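Local atomic coordinates of protein translation elongation factor 1A (PDB entry 3WND), a protein that probably acts as a translation elongation factor of the SelB/EF-Tu/aIF2 gamma-like type and, in its GTP-bound form, binds cysteinyl-tRNA(Cys). Residues Ile50-Asn55 with Asn61-Asp66; His114-Leu119 with Ala172-Val177; Cys334-Ser339 with Phe352-Leu357; Leu107-Phe112 with Gln361-Tyr366. All coordinates share one frame; numbering follows the deposited sequence.

Contact 1 of 4, residues Ile50-Asn55 with Asn61-Asp66; sequences ITMYNN and NMVFVD
Tyr53 and Phe64 face each other as a hydrogen-bonded pair of an antiparallel hairpin, each giving its N-H to the other's carbonyl. Tyr53 N lies 2.8 Å from Phe64 O; the return bond, Phe64 N to Tyr53 O, is also 2.8 Å and almost straight at 174°. Thr51 with Asp66 and Asn55 with Met62 repeat this double bonding, although Met62 N approaches Asn55 O from above the carbonyl plane. Between them lie two non-hydrogen-bonded pairs, Met52 with Val65 and Asn54 with Val63; Met52 CA and Val65 CA are 4.6 Å apart.

Side chains alternate between the two faces. On one, the Met52 chain, bent at chi2 and again at chi3 (-96°), brings its methyl back over the neighbouring strand: CE presses on Val65 CG2 at a tight 3.5 Å and reaches Val63 CG1 at 3.9 Å. The Asn54 side chain lies beside that of Val63, its OD1 3.4 Å from Val63 CG2. On the other face the Tyr53 ring lies beside Asp66, ring and carboxylate planes 32° apart. A water in the ring plane joins them, 2.6 Å from Tyr53 OH and donating to Asp66 OD2 at 2.6 Å. That carboxylate oxygen is also bonded to Thr35 OG1, a GDP-site residue, so Asp66 stands behind the nucleotide site, and Tyr53 reaches it through Asp66 and the water; Asp66, at the end of its strand, is consistent with the conserved aspartate of P-loop GTPases.

Outward, helix 74-83 covers Ile50, Met52 and Val65, whereas helix 34-39 packs on Tyr53 and Asp66. The hairpin sits between antiparallel strand 43-47 and parallel strand 21-28.

Contact 2 of 4, residues His114-Leu119 with Ala172-Val177; sequences HGIIAL and ARINEV
His114 opens the contact, crossing Val177 obliquely: its CB lies 3.7 Å from Val177 CG1, which also comes within 3.8 Å of His114 ND1. The far nitrogen, His114 NE2, is hydrogen-bonded to Glu184 further along the same helix. At Gly115 the link is through solvent, a water donating to Gly115 O at 2.6 Å and accepting from Arg173 NE at a longer 3.2 Å. This is a helix packed on a parallel strand one in from the edge of the sheet in the alpha/beta GTP-binding domain: helix 167-187 lies over strand 115-119, which itself runs between strands 86-91 and 150-153. Ile116 carries the apolar part. Its CG1 stands beside the backbone N (chi1 -52°) and, with the chain extended beyond it, brings CD1 against the helix, 3.5 Å from Arg173 CG and 3.5 Å from Ile174 CG1, whose side chain it crosses at about a right angle. Arg173 bends at chi2 (55°), so that its guanidinium turns over Val177 CG2, which touches one face near the rim; NH1 meets Glu176 OE1 in the guanidinium plane at 2.9 Å, a salt bridge. A leucine in place of Arg173 would probably leave Glu176 without that charge partner and the water on Gly115 O without its N-H donor.

Contact 3 of 4, residues Cys334-Ser339 with Phe352-Leu357; sequences CVLELS and FLLANL
Leu354 meets Leu336 and Leu338 with its two methyls, one for each partner, and the contact across these segments is entirely apolar. Leu354 CD1 lies 3.7 Å from Leu336 CD1, the two side chains sliding past each other in opposite directions. With Leu338 the meeting is tip to tip: Leu354 CD2 stands 3.9 Å from Leu338 CD1. In all three leucines CG sits beside the backbone N, and with chi1 at -63° in Leu354, the fork at its end presents one methyl to each leucine of the other strand. Both distances are those of ordinary van der Waals packing. Because Leu336 and Leu338 are two residues apart on one strand, they project to the same side.

Backbone bonding plays no part between the segments, for even their nearest CA atoms, Leu338 CA and Leu354 CA, are 10.5 Å apart. Each strand bonds to other neighbours instead: Leu336 pairs with Leu285 and Glu337 with Glu316, while strand 352-355 lies between 301-306 and 363-369. The neighbouring Ser339, on the other side of its strand, bonds through OG to Glu316 OE2.

The strand pairings run 282-289, 333-340, 309-320, 301-306, 352-355, 363-369 and back to 282-289, a closed antiparallel barrel like the third domain of EF-Tu and SelB. The three leucines thus pack across its interior, alongside Leu285, Val315 and Ile318 of the strands that flank 333-340. Beyond strand 352-355 lies helix 74-83, which Leu353 and Ala355 touch from the outer side through Ile78 and Leu74.

Contact 4 of 4, residues Leu107-Phe112 with Gln361-Tyr366; sequences LDLLGF and QRFAAY
Leu109 enters a corner formed by Phe363, Ala365 and Tyr366. From its CB the chain turns so that CG is beside the backbone N (chi1 -72°), and at CG it forks toward both ends of strand segment 363-366. One tip, Leu109 CD1, rests 3.6 Å from Phe363 CB and comes within 4.2 Å of Ala365 N. The other, Leu109 CD2, meets Tyr366 CD2 at 3.9 Å, in the plane of the ring and at its edge. The strand reached here carries a classic beta bulge, Ala364 and Ala365 both facing Leu354, and belongs to the C-terminal barrel, whereas Leu109 lies near the C-terminal end of a helix of the GTP-binding domain; the helix closes in a Schellman motif at Gly111, whose phi is positive. The backbone takes part as well: Leu109 O lies 3.4 Å from Tyr366 CD2 and is hydrogen-bonded to Arg351, which makes a cation-pi contact with the Tyr366 ring. Serine at Tyr366 would probably leave Leu109 CD2 without its ring-edge neighbour and Arg351 without an aromatic partner. The Gln361 amide bonds twice to the backbone of Phe363, NE2 to O and OE1 to N, at 2.9 Å each.

From the N terminus, contact 1 closes first, a short hairpin complete before any other contact opens. Next, 107-112 begins contact 4, the longest loop, shut only at 361-366. Contacts 2 and 3 lie in series within it: 114-119 comes one residue after 107-112 and finds its helix about fifty residues later, and 334-339 meets 352-357 shortly before contact 4 closes. None cross. Contacts 1 and 2 share the mixed sheet of the GTP-binding domain and touch where Met62 packs on Ile174. Contacts 3 and 4 share the barrel, with Leu354 O probably bonded to Ala364 N. Contact 4 ties the barrel to the GTP-binding domain.

Contact 1 of 4, residues Ile50-Asn55 with Asn61-Asp66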
loop_
_atom_site.group_PDB
_atom_site.type_symbol
_atom_site.label_atom_id
_atom_site.label_comp_id
_atom_site.label_asym_id
_atom_site.label_seq_id
_atom_site.Cartn_x
_atom_site.Cartn_y
_atom_site.Cartn_z
ATOM N N ILE A 50 -1.707 7.004 9.082
ATOM C CA ILE A 50 -2.756 6.282 8.369
ATOM C C ILE A 50 -3.721 5.779 9.411
ATOM O O ILE A 50 -3.363 5.684 10.554
ATOM C CB ILE A 50 -2.270 5.070 7.497
ATOM C CG1 ILE A 50 -1.409 4.101 8.326
ATOM C CG2 ILE A 50 -1.416 5.570 6.311
ATOM C CD1 ILE A 50 -1.212 2.720 7.651
ATOM N N THR A 51 -4.962 5.485 8.998
ATOM C CA THR A 51 -5.952 4.923 9.948
ATOM C C THR A 51 -6.669 3.718 9.406
ATOM O O THR A 51 -7.142 3.723 8.283
ATOM C CB THR A 51 -6.994 6.026 10.388
ATOM O OG1 THR A 51 -6.294 7.171 10.944
ATOM C CG2 THR A 51 -7.968 5.530 11.380
ATOM N N MET A 52 -6.713 2.656 10.229
ATOM C CA MET A 52 -7.335 1.427 9.846
ATOM C C MET A 52 -8.748 1.480 10.324
ATOM O O MET A 52 -9.019 1.945 11.453
ATOM C CB MET A 52 -6.807 0.183 10.532
ATOM C CG MET A 52 -5.327 0.078 10.787
ATOM S SD MET A 52 -4.311 0.789 9.498
ATOM C CE MET A 52 -3.970 -0.659 8.581
ATOM N N TYR A 53 -9.629 0.988 9.493
ATOM C CA TYR A 53 -11.031 0.819 9.813
ATOM C C TYR A 53 -11.321 -0.634 9.555
ATOM O O TYR A 53 -11.289 -1.115 8.419
ATOM C CB TYR A 53 -11.957 1.704 8.945
ATOM C CG TYR A 53 -11.775 3.169 9.300
ATOM C CD1 TYR A 53 -10.798 3.938 8.691
ATOM C CD2 TYR A 53 -12.593 3.778 10.262
ATOM C CE1 TYR A 53 -10.568 5.278 9.064
ATOM C CE2 TYR A 53 -12.407 5.128 10.615
ATOM C CZ TYR A 53 -11.406 5.870 10.006
ATOM O OH TYR A 53 -11.186 7.200 10.275
ATOM N N ASN A 54 -11.492 -1.355 10.659
ATOM C CA ASN A 54 -11.715 -2.796 10.556
ATOM C C ASN A 54 -13.131 -3.193 10.456
ATOM O O ASN A 54 -14.054 -2.639 11.127
ATOM C CB ASN A 54 -11.089 -3.484 11.776
ATOM C CG ASN A 54 -9.633 -3.110 11.938
ATOM O OD1 ASN A 54 -8.809 -3.412 11.050
ATOM N ND2 ASN A 54 -9.287 -2.473 13.049
ATOM N N ASN A 55 -13.365 -4.173 9.598
ATOM C CA ASN A 55 -14.672 -4.703 9.509
ATOM C C ASN A 55 -14.637 -6.191 9.285
ATOM O O ASN A 55 -14.438 -6.642 8.154
ATOM C CB ASN A 55 -15.497 -4.015 8.460
ATOM C CG ASN A 55 -16.981 -4.289 8.660
ATOM O OD1 ASN A 55 -17.371 -5.415 8.971
ATOM N ND2 ASN A 55 -17.804 -3.268 8.510
ATOM N N ASN A 61 -12.589 -10.621 6.671
ATOM C CA ASN A 61 -11.828 -9.796 7.552
ATOM C C ASN A 61 -11.356 -8.680 6.652
ATOM O O ASN A 61 -10.473 -8.843 5.835
ATOM C CB ASN A 61 -10.699 -10.629 8.106
ATOM C CG ASN A 61 -11.176 -11.656 9.116
ATOM O OD1 ASN A 61 -12.288 -11.541 9.614
ATOM N ND2 ASN A 61 -10.297 -12.642 9.469
ATOM N N MET A 62 -12.063 -7.557 6.686
ATOM C CA MET A 62 -11.727 -6.404 5.793
ATOM C C MET A 62 -11.028 -5.381 6.638
ATOM O O MET A 62 -11.430 -5.114 7.825
ATOM C CB MET A 62 -12.971 -5.787 5.186
ATOM C CG MET A 62 -13.677 -6.702 4.282
ATOM S SD MET A 62 -14.322 -5.704 2.944
ATOM C CE MET A 62 -14.740 -7.045 1.811
ATOM N N VAL A 63 -9.958 -4.819 6.104
ATOM C CA VAL A 63 -9.318 -3.685 6.716
ATOM C C VAL A 63 -9.274 -2.603 5.640
ATOM O O VAL A 63 -8.784 -2.855 4.509
ATOM C CB VAL A 63 -7.909 -4.004 7.222
ATOM C CG1 VAL A 63 -7.222 -2.762 7.813
ATOM C CG2 VAL A 63 -8.016 -5.190 8.211
ATOM N N PHE A 64 -9.831 -1.434 5.993
ATOM C CA PHE A 64 -9.764 -0.245 5.086
ATOM C C PHE A 64 -8.783 0.728 5.641
ATOM O O PHE A 64 -8.891 1.166 6.760
ATOM C CB PHE A 64 -11.156 0.417 4.951
ATOM C CG PHE A 64 -12.192 -0.513 4.497
ATOM C CD1 PHE A 64 -12.965 -1.216 5.415
ATOM C CD2 PHE A 64 -12.406 -0.680 3.157
ATOM C CE1 PHE A 64 -13.902 -2.125 4.953
ATOM C CE2 PHE A 64 -13.406 -1.541 2.701
ATOM C CZ PHE A 64 -14.160 -2.269 3.625
ATOM N N VAL A 65 -7.809 1.110 4.839
ATOM C CA VAL A 65 -6.771 1.967 5.353
ATOM C C VAL A 65 -6.965 3.314 4.697
ATOM O O VAL A 65 -6.891 3.472 3.444
ATOM C CB VAL A 65 -5.411 1.378 4.959
ATOM C CG1 VAL A 65 -4.335 2.290 5.495
ATOM C CG2 VAL A 65 -5.348 -0.047 5.459
ATOM N N ASP A 66 -7.260 4.290 5.548
ATOM C CA ASP A 66 -7.400 5.668 5.094
ATOM C C ASP A 66 -6.054 6.338 5.139
ATOM O O ASP A 66 -5.429 6.453 6.253
ATOM C CB ASP A 66 -8.401 6.385 6.016
ATOM C CG ASP A 66 -8.537 7.943 5.729
ATOM O OD1 ASP A 66 -8.069 8.475 4.707
ATOM O OD2 ASP A 66 -9.191 8.601 6.581
HETATM O O HOH W 1 -9.163 8.370 9.203
#

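Contact 2 of 4, residues His114-Leu119 with Ala172-Val177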
loop_
_atom_site.group_PDB
_atom_site.type_symbol
_atom_site.label_atom_id
_atom_site.label_comp_id
_atom_site.label_asym_id
_atom_site.label_seq_id
_atom_site.Cartn_x
_atom_site.Cartn_y
_atom_site.Cartn_z
ATOM N N HIS A 114 -5.473 -3.980 -8.815
ATOM C CA HIS A 114 -6.885 -4.194 -8.486
ATOM C C HIS A 114 -7.367 -2.933 -7.818
ATOM O O HIS A 114 -6.812 -2.486 -6.801
ATOM C CB HIS A 114 -6.912 -5.285 -7.436
ATOM C CG HIS A 114 -6.499 -6.578 -7.958
ATOM N ND1 HIS A 114 -7.307 -7.263 -8.829
ATOM C CD2 HIS A 114 -5.417 -7.371 -7.700
ATOM C CE1 HIS A 114 -6.739 -8.431 -9.151
ATOM N NE2 HIS A 114 -5.579 -8.527 -8.448
ATOM N N GLY A 115 -8.389 -2.310 -8.384
ATOM C CA GLY A 115 -8.932 -1.076 -7.813
ATOM C C GLY A 115 -10.316 -0.744 -8.363
ATOM O O GLY A 115 -10.898 -1.472 -9.241
ATOM N N ILE A 116 -10.822 0.347 -7.789
ATOM C CA ILE A 116 -12.151 0.881 -8.064
ATOM C C ILE A 116 -12.010 2.401 -7.908
ATOM O O ILE A 116 -11.249 2.878 -7.074
ATOM C CB ILE A 116 -13.200 0.410 -7.022
ATOM C CG1 ILE A 116 -13.133 -1.096 -6.922
ATOM C CG2 ILE A 116 -14.628 0.908 -7.426
ATOM C CD1 ILE A 116 -13.922 -1.661 -5.684
ATOM N N ILE A 117 -12.686 3.135 -8.817
ATOM C CA ILE A 117 -12.837 4.569 -8.668
ATOM C C ILE A 117 -14.118 4.882 -7.971
ATOM O O ILE A 117 -15.193 4.517 -8.548
ATOM C CB ILE A 117 -12.662 5.320 -10.018
ATOM C CG1 ILE A 117 -11.201 5.081 -10.517
ATOM C CG2 ILE A 117 -12.896 6.817 -9.848
ATOM C CD1 ILE A 117 -10.866 5.664 -11.885
ATOM N N ALA A 118 -14.089 5.553 -6.823
ATOM C CA ALA A 118 -15.325 5.982 -6.172
ATOM C C ALA A 118 -15.562 7.438 -6.523
ATOM O O ALA A 118 -14.729 8.294 -6.175
ATOM C CB ALA A 118 -15.188 5.815 -4.672
ATOM N N LEU A 119 -16.649 7.714 -7.231
ATOM C CA LEU A 119 -17.006 9.050 -7.597
ATOM C C LEU A 119 -17.910 9.572 -6.459
ATOM O O LEU A 119 -19.084 9.362 -6.428
ATOM C CB LEU A 119 -17.734 9.107 -8.956
ATOM C CG LEU A 119 -16.867 8.737 -10.160
ATOM C CD1 LEU A 119 -17.684 8.871 -11.496
ATOM C CD2 LEU A 119 -15.541 9.501 -10.157
ATOM N N ALA A 172 -20.100 -4.489 -3.014
ATOM C CA ALA A 172 -20.217 -5.696 -3.793
ATOM C C ALA A 172 -19.055 -5.837 -4.741
ATOM O O ALA A 172 -18.502 -6.933 -4.872
ATOM C CB ALA A 172 -21.538 -5.611 -4.599
ATOM N N ARG A 173 -18.638 -4.708 -5.372
ATOM C CA ARG A 173 -17.420 -4.778 -6.224
ATOM C C ARG A 173 -16.138 -5.095 -5.395
ATOM O O ARG A 173 -15.263 -5.816 -5.848
ATOM C CB ARG A 173 -17.284 -3.433 -6.997
ATOM C CG ARG A 173 -16.061 -3.404 -7.892
ATOM C CD ARG A 173 -16.060 -4.592 -8.836
ATOM N NE ARG A 173 -14.918 -4.577 -9.728
ATOM C CZ ARG A 173 -14.622 -5.636 -10.479
ATOM N NH1 ARG A 173 -15.410 -6.726 -10.379
ATOM N NH2 ARG A 173 -13.556 -5.618 -11.292
ATOM N N ILE A 174 -15.998 -4.501 -4.236
ATOM C CA ILE A 174 -14.790 -4.815 -3.334
ATOM C C ILE A 174 -14.823 -6.329 -3.062
ATOM O O ILE A 174 -13.817 -6.980 -3.162
ATOM C CB ILE A 174 -14.894 -4.079 -2.008
ATOM C CG1 ILE A 174 -14.625 -2.572 -2.326
ATOM C CG2 ILE A 174 -13.871 -4.584 -0.966
ATOM C CD1 ILE A 174 -14.898 -1.695 -1.131
ATOM N N ASN A 175 -15.991 -6.894 -2.740
ATOM C CA ASN A 175 -15.992 -8.352 -2.474
ATOM C C ASN A 175 -15.664 -9.191 -3.730
ATOM O O ASN A 175 -15.010 -10.227 -3.589
ATOM C CB ASN A 175 -17.368 -8.778 -1.895
ATOM C CG ASN A 175 -17.405 -8.536 -0.353
ATOM O OD1 ASN A 175 -16.764 -9.284 0.449
ATOM N ND2 ASN A 175 -18.147 -7.536 0.080
ATOM N N GLU A 176 -16.170 -8.804 -4.916
ATOM C CA GLU A 176 -15.807 -9.495 -6.154
ATOM C C GLU A 176 -14.283 -9.460 -6.366
ATOM O O GLU A 176 -13.671 -10.517 -6.680
ATOM C CB GLU A 176 -16.514 -8.924 -7.404
ATOM C CG GLU A 176 -17.971 -9.208 -7.446
ATOM C CD GLU A 176 -18.627 -8.429 -8.611
ATOM O OE1 GLU A 176 -17.907 -7.613 -9.310
ATOM O OE2 GLU A 176 -19.855 -8.618 -8.805
ATOM N N VAL A 177 -13.674 -8.291 -6.237
ATOM C CA VAL A 177 -12.226 -8.155 -6.448
ATOM C C VAL A 177 -11.527 -8.948 -5.361
ATOM O O VAL A 177 -10.485 -9.641 -5.607
ATOM C CB VAL A 177 -11.771 -6.648 -6.467
ATOM C CG1 VAL A 177 -10.293 -6.554 -6.647
ATOM C CG2 VAL A 177 -12.396 -5.841 -7.636
HETATM O O HOH W 2 -13.028 -2.184 -10.541
#

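Contact 3 of 4, residues Cys334-Ser339 with Phe352-Leu357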
loop_
_atom_site.group_PDB
_atom_site.type_symbol
_atom_site.label_atom_id
_atom_site.label_comp_id
_atom_site.label_asym_id
_atom_site.label_seq_id
_atom_site.Cartn_x
_atom_site.Cartn_y
_atom_site.Cartn_z
ATOM N N CYS A 334 16.706 3.663 -17.382
ATOM C CA CYS A 334 18.086 3.870 -16.997
ATOM C C CYS A 334 18.409 2.966 -15.813
ATOM O O CYS A 334 17.515 2.370 -15.218
ATOM C CB CYS A 334 18.314 5.332 -16.625
ATOM S SG CYS A 334 17.399 5.848 -15.159
ATOM N N VAL A 335 19.696 2.890 -15.503
ATOM C CA VAL A 335 20.151 2.383 -14.241
ATOM C C VAL A 335 20.561 3.523 -13.376
ATOM O O VAL A 335 21.342 4.443 -13.788
ATOM C CB VAL A 335 21.277 1.309 -14.394
ATOM C CG1 VAL A 335 21.823 0.926 -13.016
ATOM C CG2 VAL A 335 20.703 0.097 -15.169
ATOM N N LEU A 336 20.064 3.489 -12.139
ATOM C CA LEU A 336 20.480 4.459 -11.179
ATOM C C LEU A 336 21.305 3.813 -10.045
ATOM O O LEU A 336 20.870 2.852 -9.415
ATOM C CB LEU A 336 19.319 5.227 -10.575
ATOM C CG LEU A 336 18.485 6.097 -11.552
ATOM C CD1 LEU A 336 17.351 6.833 -10.774
ATOM C CD2 LEU A 336 19.355 7.110 -12.298
ATOM N N GLU A 337 22.524 4.341 -9.817
ATOM C CA GLU A 337 23.258 3.932 -8.637
ATOM C C GLU A 337 22.891 4.994 -7.610
ATOM O O GLU A 337 23.129 6.174 -7.809
ATOM C CB GLU A 337 24.792 3.853 -9.001
ATOM C CG GLU A 337 25.135 2.377 -9.266
ATOM C CD GLU A 337 26.388 2.164 -10.080
ATOM O OE1 GLU A 337 27.238 3.031 -9.975
ATOM O OE2 GLU A 337 26.534 1.154 -10.836
ATOM N N LEU A 338 22.292 4.565 -6.495
ATOM C CA LEU A 338 21.817 5.485 -5.480
ATOM C C LEU A 338 22.548 5.263 -4.119
ATOM O O LEU A 338 22.815 4.153 -3.795
ATOM C CB LEU A 338 20.292 5.228 -5.276
ATOM C CG LEU A 338 19.428 5.496 -6.491
ATOM C CD1 LEU A 338 18.005 5.091 -6.047
ATOM C CD2 LEU A 338 19.436 6.979 -6.898
ATOM N N SER A 339 22.762 6.291 -3.300
ATOM C CA SER A 339 23.321 6.110 -1.970
ATOM C C SER A 339 22.425 6.758 -0.922
ATOM O O SER A 339 21.767 7.773 -1.197
ATOM C CB SER A 339 24.697 6.755 -1.867
ATOM O OG SER A 339 24.583 8.179 -2.043
ATOM N N PHE A 352 10.713 -0.664 -6.020
ATOM C CA PHE A 352 11.143 0.621 -5.409
ATOM C C PHE A 352 10.384 1.748 -6.176
ATOM O O PHE A 352 10.211 1.710 -7.377
ATOM C CB PHE A 352 12.623 0.860 -5.691
ATOM C CG PHE A 352 13.563 0.021 -4.832
ATOM C CD1 PHE A 352 14.277 0.614 -3.806
ATOM C CD2 PHE A 352 13.762 -1.351 -5.109
ATOM C CE1 PHE A 352 15.198 -0.130 -3.056
ATOM C CE2 PHE A 352 14.603 -2.112 -4.306
ATOM C CZ PHE A 352 15.382 -1.480 -3.306
ATOM N N LEU A 353 9.983 2.763 -5.435
ATOM C CA LEU A 353 9.473 3.994 -6.026
ATOM C C LEU A 353 10.430 5.135 -5.654
ATOM O O LEU A 353 10.993 5.160 -4.559
ATOM C CB LEU A 353 8.160 4.383 -5.435
ATOM C CG LEU A 353 6.967 3.602 -5.850
ATOM C CD1 LEU A 353 5.667 4.288 -5.259
ATOM C CD2 LEU A 353 6.829 3.361 -7.362
ATOM N N LEU A 354 10.670 6.037 -6.603
ATOM C CA LEU A 354 11.493 7.220 -6.312
ATOM C C LEU A 354 10.638 8.460 -6.520
ATOM O O LEU A 354 9.865 8.535 -7.485
ATOM C CB LEU A 354 12.611 7.290 -7.370
ATOM C CG LEU A 354 13.550 6.052 -7.285
ATOM C CD1 LEU A 354 14.599 6.076 -8.402
ATOM C CD2 LEU A 354 14.223 5.931 -5.905
ATOM N N ALA A 355 10.847 9.415 -5.625
ATOM C CA ALA A 355 10.061 10.650 -5.640
ATOM C C ALA A 355 10.986 11.846 -5.537
ATOM O O ALA A 355 12.140 11.711 -5.064
ATOM C CB ALA A 355 9.002 10.651 -4.507
ATOM N N ASN A 356 10.462 13.017 -5.946
ATOM C CA ASN A 356 11.096 14.305 -5.661
ATOM C C ASN A 356 10.102 15.127 -4.896
ATOM O O ASN A 356 9.083 15.521 -5.417
ATOM C CB ASN A 356 11.559 15.026 -6.974
ATOM C CG ASN A 356 12.251 16.351 -6.691
ATOM O OD1 ASN A 356 12.042 16.978 -5.627
ATOM N ND2 ASN A 356 12.988 16.845 -7.651
ATOM N N LEU A 357 10.323 15.221 -3.600
ATOM C CA LEU A 357 9.319 15.781 -2.718
ATOM C C LEU A 357 9.068 17.221 -2.967
ATOM O O LEU A 357 8.100 17.743 -2.405
ATOM C CB LEU A 357 9.682 15.591 -1.247
ATOM C CG LEU A 357 9.977 14.181 -0.749
ATOM C CD1 LEU A 357 10.444 14.112 0.660
ATOM C CD2 LEU A 357 8.726 13.338 -0.865
#

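Contact 4 of 4, residues Leu107-Phe112 with Gln361-Tyr366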
loop_
_atom_site.group_PDB
_atom_site.type_symbol
_atom_site.label_atom_id
_atom_site.label_comp_id
_atom_site.label_asym_id
_atom_site.label_seq_id
_atom_site.Cartn_x
_atom_site.Cartn_y
_atom_site.Cartn_z
ATOM N N LEU A 107 -0.334 4.944 -8.614
ATOM C CA LEU A 107 -0.876 3.596 -8.766
ATOM C C LEU A 107 -0.261 2.951 -9.986
ATOM O O LEU A 107 0.026 1.719 -9.981
ATOM C CB LEU A 107 -2.393 3.716 -8.946
ATOM C CG LEU A 107 -3.172 4.105 -7.655
ATOM C CD1 LEU A 107 -4.632 4.523 -8.021
ATOM C CD2 LEU A 107 -3.160 2.928 -6.634
ATOM N N ASP A 108 -0.102 3.738 -11.061
ATOM C CA ASP A 108 0.395 3.150 -12.316
ATOM C C ASP A 108 1.878 2.799 -12.228
ATOM O O ASP A 108 2.279 1.715 -12.670
ATOM C CB ASP A 108 0.059 4.116 -13.488
ATOM C CG ASP A 108 0.449 3.556 -14.793
ATOM O OD1 ASP A 108 -0.143 2.552 -15.274
ATOM O OD2 ASP A 108 1.286 4.240 -15.406
ATOM N N LEU A 109 2.670 3.660 -11.524
ATOM C CA LEU A 109 4.075 3.283 -11.322
ATOM C C LEU A 109 4.220 2.056 -10.428
ATOM O O LEU A 109 5.188 1.325 -10.532
ATOM C CB LEU A 109 4.798 4.439 -10.655
ATOM C CG LEU A 109 5.040 5.637 -11.538
ATOM C CD1 LEU A 109 5.679 6.741 -10.648
ATOM C CD2 LEU A 109 5.960 5.374 -12.693
ATOM N N LEU A 110 3.261 1.847 -9.483
ATOM C CA LEU A 110 3.247 0.644 -8.612
ATOM C C LEU A 110 2.798 -0.613 -9.331
ATOM O O LEU A 110 2.844 -1.707 -8.805
ATOM C CB LEU A 110 2.402 0.925 -7.369
ATOM C CG LEU A 110 3.106 1.834 -6.329
ATOM C CD1 LEU A 110 2.121 2.399 -5.315
ATOM C CD2 LEU A 110 4.128 0.942 -5.616
ATOM N N GLY A 111 2.236 -0.436 -10.514
ATOM C CA GLY A 111 1.591 -1.644 -11.206
ATOM C C GLY A 111 0.452 -2.174 -10.383
ATOM O O GLY A 111 0.235 -3.367 -10.369
ATOM N N PHE A 112 -0.346 -1.269 -9.799
ATOM C CA PHE A 112 -1.295 -1.674 -8.812
ATOM C C PHE A 112 -2.445 -2.231 -9.607
ATOM O O PHE A 112 -3.182 -1.489 -10.272
ATOM C CB PHE A 112 -1.748 -0.480 -7.962
ATOM C CG PHE A 112 -2.283 -0.908 -6.628
ATOM C CD1 PHE A 112 -1.466 -0.896 -5.496
ATOM C CD2 PHE A 112 -3.569 -1.448 -6.531
ATOM C CE1 PHE A 112 -1.962 -1.373 -4.303
ATOM C CE2 PHE A 112 -4.057 -1.946 -5.314
ATOM C CZ PHE A 112 -3.258 -1.876 -4.206
ATOM N N GLN A 361 3.855 17.172 -8.834
ATOM C CA GLN A 361 3.570 15.731 -9.026
ATOM C C GLN A 361 4.965 15.150 -8.575
ATOM O O GLN A 361 5.946 15.309 -9.246
ATOM C CB GLN A 361 3.256 15.467 -10.501
ATOM C CG GLN A 361 2.683 14.058 -10.791
ATOM C CD GLN A 361 3.657 12.947 -10.465
ATOM O OE1 GLN A 361 3.541 12.304 -9.373
ATOM N NE2 GLN A 361 4.639 12.726 -11.366
ATOM N N ARG A 362 4.948 14.430 -7.459
ATOM C CA ARG A 362 6.208 14.099 -6.792
ATOM C C ARG A 362 6.799 12.752 -7.196
ATOM O O ARG A 362 7.895 12.433 -6.806
ATOM C CB ARG A 362 6.018 14.150 -5.275
ATOM C CG ARG A 362 5.690 15.552 -4.837
ATOM C CD ARG A 362 5.158 15.670 -3.411
ATOM N NE ARG A 362 3.738 15.295 -3.385
ATOM C CZ ARG A 362 2.982 15.343 -2.295
ATOM N NH1 ARG A 362 3.471 15.741 -1.072
ATOM N NH2 ARG A 362 1.715 14.959 -2.409
ATOM N N PHE A 363 6.034 11.909 -7.863
ATOM C CA PHE A 363 6.549 10.566 -8.225
ATOM C C PHE A 363 7.339 10.621 -9.492
ATOM O O PHE A 363 6.887 11.148 -10.513
ATOM C CB PHE A 363 5.419 9.541 -8.337
ATOM C CG PHE A 363 4.827 9.209 -6.994
ATOM C CD1 PHE A 363 5.535 8.382 -6.074
ATOM C CD2 PHE A 363 3.645 9.823 -6.566
ATOM C CE1 PHE A 363 4.961 8.160 -4.762
ATOM C CE2 PHE A 363 3.113 9.619 -5.282
ATOM C CZ PHE A 363 3.752 8.744 -4.392
ATOM N N ALA A 364 8.558 10.096 -9.396
ATOM C CA ALA A 364 9.515 10.206 -10.469
ATOM C C ALA A 364 9.745 8.938 -11.267
ATOM O O ALA A 364 10.044 9.012 -12.454
ATOM C CB ALA A 364 10.860 10.728 -9.898
ATOM N N ALA A 365 9.695 7.798 -10.607
ATOM C CA ALA A 365 10.190 6.579 -11.248
ATOM C C ALA A 365 9.834 5.399 -10.394
ATOM O O ALA A 365 9.622 5.560 -9.177
ATOM C CB ALA A 365 11.727 6.589 -11.431
ATOM N N TYR A 366 9.751 4.220 -11.072
ATOM C CA TYR A 366 9.864 2.963 -10.275
ATOM C C TYR A 366 11.118 2.249 -10.716
ATOM O O TYR A 366 11.680 2.529 -11.797
ATOM C CB TYR A 366 8.643 2.048 -10.467
ATOM C CG TYR A 366 8.479 1.370 -11.818
ATOM C CD1 TYR A 366 9.195 0.172 -12.123
ATOM C CD2 TYR A 366 7.679 1.904 -12.783
ATOM C CE1 TYR A 366 9.031 -0.464 -13.377
ATOM C CE2 TYR A 366 7.505 1.271 -14.023
ATOM C CZ TYR A 366 8.240 0.113 -14.301
ATOM O OH TYR A 366 8.043 -0.514 -15.488
#